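Local coordinates for vacuolar protein sorting-associated protein 54 (Mus musculus, PDB 3N1E) that probably acts, through its place in the GARP tethering complex, in retrograde transport from early and late endosomes to the trans-Golgi network, this piece being its C-terminal helical domain, at residues 49-55 with 114-119; 65-69 with 126-130. One frame throughout, in Å; residues are numbered along the deposited sequence.

Contact 1: 49-55 with 114-119; sequences VPSPCFR and ADVAFY
The carboxylate of D115 lies flat over one face of the F54 ring, the two planes only 6° apart, with OD2 3.4 Å above the ring plane and displaced toward the rim. D115 CB completes this stack as a CH-pi contact, 3.8 Å from the F54 centroid. The second aromatic, F118, takes P50 on one face, CB lying 3.6 Å from the F118 centroid, and has the carbonyl O of F54 at its edge. These groups join the capped N-terminal end of helix 52-68 to helix 107-124 in the helical C-terminal domain of Vps54. S51 is the N-cap, its OG accepting from F54 N.

D115 grips the same cap from the neighbouring helix. The carboxylate binds in bidentate fashion, OD1 using its syn lone pair toward S51 N, with a nearly straight bond (164°). Y43 OH adds a third hydrogen bond to this buried carboxylate, at OD2; the paired bonds to S51 N and OG restrain the turn of the carboxylate. The cis peptide before P50 belongs to the turn that leads into the cap, where V49 CG1 packs 3.9 Å from A114 CB. S51 OG donates to D115 OD2 across 2.6 Å, meeting it on the syn side, 20° out of the carboxylate plane.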
loop_
_atom_site.group_PDB
_atom_site.type_symbol
_atom_site.label_atom_id
_atom_site.label_comp_id
_atom_site.label_asym_id
_atom_site.label_seq_id
_atom_site.Cartn_x
_atom_site.Cartn_y
_atom_site.Cartn_z
ATOM N N VAL A 49 -15.140 -4.156 -13.312
ATOM C CA VAL A 49 -13.831 -3.911 -12.698
ATOM C C VAL A 49 -13.318 -2.607 -13.320
ATOM O O VAL A 49 -13.383 -2.444 -14.545
ATOM C CB VAL A 49 -12.844 -5.060 -12.982
ATOM C CG1 VAL A 49 -11.376 -4.669 -12.670
ATOM C CG2 VAL A 49 -13.225 -6.301 -12.176
ATOM N N PRO A 50 -12.784 -1.691 -12.484
ATOM C CA PRO A 50 -12.584 -1.892 -11.040
ATOM C C PRO A 50 -13.870 -1.853 -10.208
ATOM O O PRO A 50 -14.751 -1.052 -10.503
ATOM C CB PRO A 50 -11.682 -0.731 -10.637
ATOM C CG PRO A 50 -12.002 0.365 -11.678
ATOM C CD PRO A 50 -12.266 -0.383 -12.956
ATOM N N SER A 51 -13.962 -2.732 -9.215
ATOM C CA SER A 51 -15.100 -2.765 -8.297
ATOM C C SER A 51 -15.142 -1.466 -7.465
ATOM O O SER A 51 -14.124 -0.774 -7.312
ATOM C CB SER A 51 -14.947 -3.964 -7.355
ATOM O OG SER A 51 -13.740 -3.819 -6.606
ATOM N N PRO A 52 -16.308 -1.141 -6.893
ATOM C CA PRO A 52 -16.334 0.038 -6.009
ATOM C C PRO A 52 -15.286 -0.029 -4.881
ATOM O O PRO A 52 -14.652 1.012 -4.571
ATOM C CB PRO A 52 -17.764 0.009 -5.443
ATOM C CG PRO A 52 -18.563 -0.662 -6.526
ATOM C CD PRO A 52 -17.657 -1.713 -7.112
ATOM N N CYS A 53 -15.096 -1.212 -4.285
ATOM C CA CYS A 53 -14.136 -1.402 -3.211
ATOM C C CYS A 53 -12.746 -0.971 -3.687
ATOM O O CYS A 53 -12.072 -0.163 -3.034
ATOM C CB CYS A 53 -14.098 -2.885 -2.779
ATOM S SG CYS A 53 -12.897 -3.245 -1.558
ATOM N N PHE A 54 -12.331 -1.509 -4.832
ATOM C CA PHE A 54 -10.983 -1.212 -5.342
ATOM C C PHE A 54 -10.844 0.224 -5.823
ATOM O O PHE A 54 -9.755 0.823 -5.686
ATOM C CB PHE A 54 -10.567 -2.196 -6.435
ATOM C CG PHE A 54 -10.080 -3.522 -5.915
ATOM C CD1 PHE A 54 -10.838 -4.284 -5.028
ATOM C CD2 PHE A 54 -8.856 -4.020 -6.320
ATOM C CE1 PHE A 54 -10.355 -5.523 -4.542
ATOM C CE2 PHE A 54 -8.384 -5.269 -5.853
ATOM C CZ PHE A 54 -9.150 -6.005 -4.979
ATOM N N ARG A 55 -11.928 0.809 -6.366
ATOM C CA ARG A 55 -11.849 2.232 -6.735
ATOM C C ARG A 55 -11.565 3.097 -5.508
ATOM O O ARG A 55 -10.754 4.022 -5.558
ATOM C CB ARG A 55 -13.134 2.723 -7.430
ATOM C CG ARG A 55 -13.364 2.080 -8.773
ATOM C CD ARG A 55 -14.452 2.821 -9.593
ATOM N NE ARG A 55 -15.748 2.953 -8.911
ATOM C CZ ARG A 55 -16.775 2.086 -8.968
ATOM N NH1 ARG A 55 -16.696 0.909 -9.596
ATOM N NH2 ARG A 55 -17.908 2.399 -8.354
ATOM N N ALA A 114 -8.250 -9.326 -12.304
ATOM C CA ALA A 114 -8.526 -8.054 -12.989
ATOM C C ALA A 114 -8.542 -6.858 -12.001
ATOM O O ALA A 114 -7.962 -5.789 -12.259
ATOM C CB ALA A 114 -9.881 -8.157 -13.723
ATOM N N ASP A 115 -9.236 -7.042 -10.885
ATOM C CA ASP A 115 -9.322 -5.974 -9.864
ATOM C C ASP A 115 -7.908 -5.698 -9.324
ATOM O O ASP A 115 -7.509 -4.549 -9.152
ATOM C CB ASP A 115 -10.303 -6.412 -8.762
ATOM C CG ASP A 115 -11.464 -5.428 -8.540
ATOM O OD1 ASP A 115 -11.533 -4.354 -9.180
ATOM O OD2 ASP A 115 -12.323 -5.771 -7.681
ATOM N N VAL A 116 -7.138 -6.753 -9.098
ATOM C CA VAL A 116 -5.764 -6.597 -8.620
ATOM C C VAL A 116 -4.899 -5.908 -9.669
ATOM O O VAL A 116 -4.059 -5.086 -9.318
ATOM C CB VAL A 116 -5.178 -7.956 -8.204
ATOM C CG1 VAL A 116 -3.663 -7.875 -8.010
ATOM C CG2 VAL A 116 -5.900 -8.414 -6.935
ATOM N N ALA A 117 -5.121 -6.202 -10.943
ATOM C CA ALA A 117 -4.394 -5.465 -12.003
ATOM C C ALA A 117 -4.677 -3.961 -11.971
ATOM O O ALA A 117 -3.781 -3.155 -12.237
ATOM C CB ALA A 117 -4.705 -6.024 -13.373
ATOM N N PHE A 118 -5.921 -3.571 -11.676
ATOM C CA PHE A 118 -6.229 -2.141 -11.478
ATOM C C PHE A 118 -5.427 -1.550 -10.287
ATOM O O PHE A 118 -4.796 -0.502 -10.397
ATOM C CB PHE A 118 -7.735 -1.939 -11.312
ATOM C CG PHE A 118 -8.118 -0.519 -11.024
ATOM C CD1 PHE A 118 -8.171 0.401 -12.062
ATOM C CD2 PHE A 118 -8.406 -0.106 -9.728
ATOM C CE1 PHE A 118 -8.517 1.745 -11.817
ATOM C CE2 PHE A 118 -8.777 1.246 -9.462
ATOM C CZ PHE A 118 -8.838 2.150 -10.509
ATOM N N TYR A 119 -5.432 -2.265 -9.166
ATOM C CA TYR A 119 -4.682 -1.866 -7.974
ATOM C C TYR A 119 -3.199 -1.698 -8.258
ATOM O O TYR A 119 -2.595 -0.701 -7.875
ATOM C CB TYR A 119 -4.877 -2.920 -6.867
ATOM C CG TYR A 119 -3.982 -2.738 -5.648
ATOM C CD1 TYR A 119 -2.736 -3.340 -5.594
ATOM C CD2 TYR A 119 -4.383 -1.923 -4.571
ATOM C CE1 TYR A 119 -1.905 -3.166 -4.492
ATOM C CE2 TYR A 119 -3.544 -1.749 -3.466
ATOM C CZ TYR A 119 -2.334 -2.396 -3.440
ATOM O OH TYR A 119 -1.481 -2.269 -2.384
#

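Contact 2: 65-69 with 126-130; sequences HEAIF and LKGLK
H65, in the last turn of helix 52-68, reaches across to the loop 126-130 with its imidazole and makes the polar bond of this contact. CG is anti to the backbone N (chi1 -178°), which extends the ring away from its own helix toward the loop. NE2 donates to the carbonyl O of K127 at 2.9 Å, with an N-H...O angle of 152°. The acceptor sits near the imidazole plane, and the donor lies in the carbonyl plane on a lone pair, so the bond restrains the turn of the ring about its CB-CG bond. It also indicates that NE2 carries a proton.

L126 packs on one face of the same ring. Its CB stands over the centre, 3.8 Å from the H65 centroid and 12° off the ring normal, a CH-pi contact; the two methyls continue along the imidazole, CD1 toward H65 CB and CD2 toward ND1. L129 CD1 adds a looser contact at 4.2 Å from H65 CD2.

One turn later, F69 crosses the K127 side chain at about a right angle: F69 CE1 meets K127 CB at 3.8 Å, and CZ approaches K127 CD. This part is exposed, and the lysine contributes its aliphatic carbons.

The acceptor carbonyl belongs to a type II beta turn from L126 to L129, closed by L129 N to L126 O at 3.0 Å, with G128 at its positive-phi position. Beyond the turn, helix 74-98 backs the loop: Q78 NE2 bonds to G128 O, and L129 packs on Q78 and F81, while the I68 side chain packs on T77 and L80 of the same helix.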
loop_
_atom_site.group_PDB
_atom_site.type_symbol
_atom_site.label_atom_id
_atom_site.label_comp_id
_atom_site.label_asym_id
_atom_site.label_seq_id
_atom_site.Cartn_x
_atom_site.Cartn_y
_atom_site.Cartn_z
ATOM N N HIS A 65 -0.558 9.434 -1.296
ATOM C CA HIS A 65 0.701 9.702 -1.980
ATOM C C HIS A 65 0.837 11.212 -2.214
ATOM O O HIS A 65 1.911 11.786 -1.995
ATOM C CB HIS A 65 0.732 8.944 -3.310
ATOM C CG HIS A 65 2.001 9.112 -4.082
ATOM N ND1 HIS A 65 2.192 10.137 -4.989
ATOM C CD2 HIS A 65 3.145 8.388 -4.085
ATOM C CE1 HIS A 65 3.400 10.034 -5.516
ATOM N NE2 HIS A 65 3.997 8.982 -4.985
ATOM N N GLU A 66 -0.265 11.846 -2.624
ATOM C CA GLU A 66 -0.263 13.300 -2.856
ATOM C C GLU A 66 0.033 14.078 -1.576
ATOM O O GLU A 66 0.756 15.098 -1.601
ATOM C CB GLU A 66 -1.598 13.742 -3.472
ATOM C CG GLU A 66 -1.719 13.366 -4.942
ATOM C CD GLU A 66 -3.144 13.448 -5.481
ATOM O OE1 GLU A 66 -4.061 13.851 -4.726
ATOM O OE2 GLU A 66 -3.343 13.114 -6.669
ATOM N N ALA A 67 -0.504 13.591 -0.458
ATOM C CA ALA A 67 -0.341 14.254 0.831
ATOM C C ALA A 67 1.104 14.185 1.367
ATOM O O ALA A 67 1.547 15.124 2.045
ATOM C CB ALA A 67 -1.312 13.658 1.850
ATOM N N ILE A 68 1.811 13.081 1.117
ATOM C CA ILE A 68 3.147 12.866 1.737
ATOM C C ILE A 68 4.337 13.033 0.798
ATOM O O ILE A 68 5.501 12.941 1.222
ATOM C CB ILE A 68 3.278 11.513 2.524
ATOM C CG1 ILE A 68 2.956 10.270 1.669
ATOM C CG2 ILE A 68 2.341 11.504 3.694
ATOM C CD1 ILE A 68 3.907 9.921 0.564
ATOM N N PHE A 69 4.055 13.246 -0.480
ATOM C CA PHE A 69 5.118 13.295 -1.459
ATOM C C PHE A 69 6.224 14.291 -1.092
ATOM O O PHE A 69 7.424 13.962 -1.193
ATOM C CB PHE A 69 4.592 13.605 -2.855
ATOM C CG PHE A 69 5.645 13.465 -3.908
ATOM C CD1 PHE A 69 6.081 12.203 -4.298
ATOM C CD2 PHE A 69 6.257 14.587 -4.456
ATOM C CE1 PHE A 69 7.093 12.056 -5.254
ATOM C CE2 PHE A 69 7.261 14.444 -5.419
ATOM C CZ PHE A 69 7.676 13.175 -5.812
ATOM N N LEU A 126 2.200 5.792 -9.572
ATOM C CA LEU A 126 2.551 6.899 -8.668
ATOM C C LEU A 126 4.052 7.200 -8.671
ATOM O O LEU A 126 4.870 6.278 -8.717
ATOM C CB LEU A 126 2.053 6.582 -7.249
ATOM C CG LEU A 126 0.532 6.480 -7.131
ATOM C CD1 LEU A 126 0.154 5.884 -5.781
ATOM C CD2 LEU A 126 -0.155 7.851 -7.368
ATOM N N LYS A 127 4.412 8.490 -8.631
ATOM C CA LYS A 127 5.840 8.879 -8.716
ATOM C C LYS A 127 6.679 8.174 -7.677
ATOM O O LYS A 127 6.361 8.224 -6.481
ATOM C CB LYS A 127 6.012 10.387 -8.518
ATOM C CG LYS A 127 5.511 11.229 -9.645
ATOM C CD LYS A 127 5.910 12.687 -9.369
ATOM C CE LYS A 127 4.742 13.644 -9.589
ATOM N NZ LYS A 127 5.202 15.067 -9.536
ATOM N N GLY A 128 7.759 7.549 -8.139
ATOM C CA GLY A 128 8.696 6.829 -7.274
ATOM C C GLY A 128 8.384 5.360 -7.012
ATOM O O GLY A 128 9.208 4.651 -6.419
ATOM N N LEU A 129 7.210 4.891 -7.446
ATOM C CA LEU A 129 6.773 3.536 -7.075
ATOM C C LEU A 129 6.824 2.488 -8.195
ATOM O O LEU A 129 6.380 1.350 -8.017
ATOM C CB LEU A 129 5.363 3.577 -6.461
ATOM C CG LEU A 129 5.134 4.550 -5.289
ATOM C CD1 LEU A 129 3.754 4.278 -4.729
ATOM C CD2 LEU A 129 6.199 4.401 -4.189
ATOM N N LYS A 130 7.369 2.860 -9.347
ATOM C CA LYS A 130 7.251 2.000 -10.522
ATOM C C LYS A 130 7.847 0.586 -10.323
ATOM O O LYS A 130 7.270 -0.428 -10.799
ATOM C CB LYS A 130 7.860 2.706 -11.731
ATOM C CG LYS A 130 8.069 1.833 -12.966
ATOM C CD LYS A 130 8.625 2.690 -14.115
ATOM C CE LYS A 130 9.636 3.735 -13.623
ATOM N NZ LYS A 130 10.966 3.146 -13.270
#

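In the fold
Both contacts use helix 52-68: contact 1 its N-terminal end, contact 2 its C-terminal end. Their centres lie 19 Å apart and their nearest atoms about 7 Å. The two do not touch; they join helix 52-68 to consecutive parts of the chain, helix 107-124 and the loop after it. Each is partly buried, but contact 1 buries 448 Å² against 240 Å² and has a buried carboxylate held by several hydrogen bonds and stacked on one aromatic ring, with a proline-phenylalanine contact beside it. Contact 2 has a single hydrogen bond across it, from a buried histidine side chain to a loop carbonyl, with apolar packing on and beside the imidazole and an exposed phenylalanine and lysine.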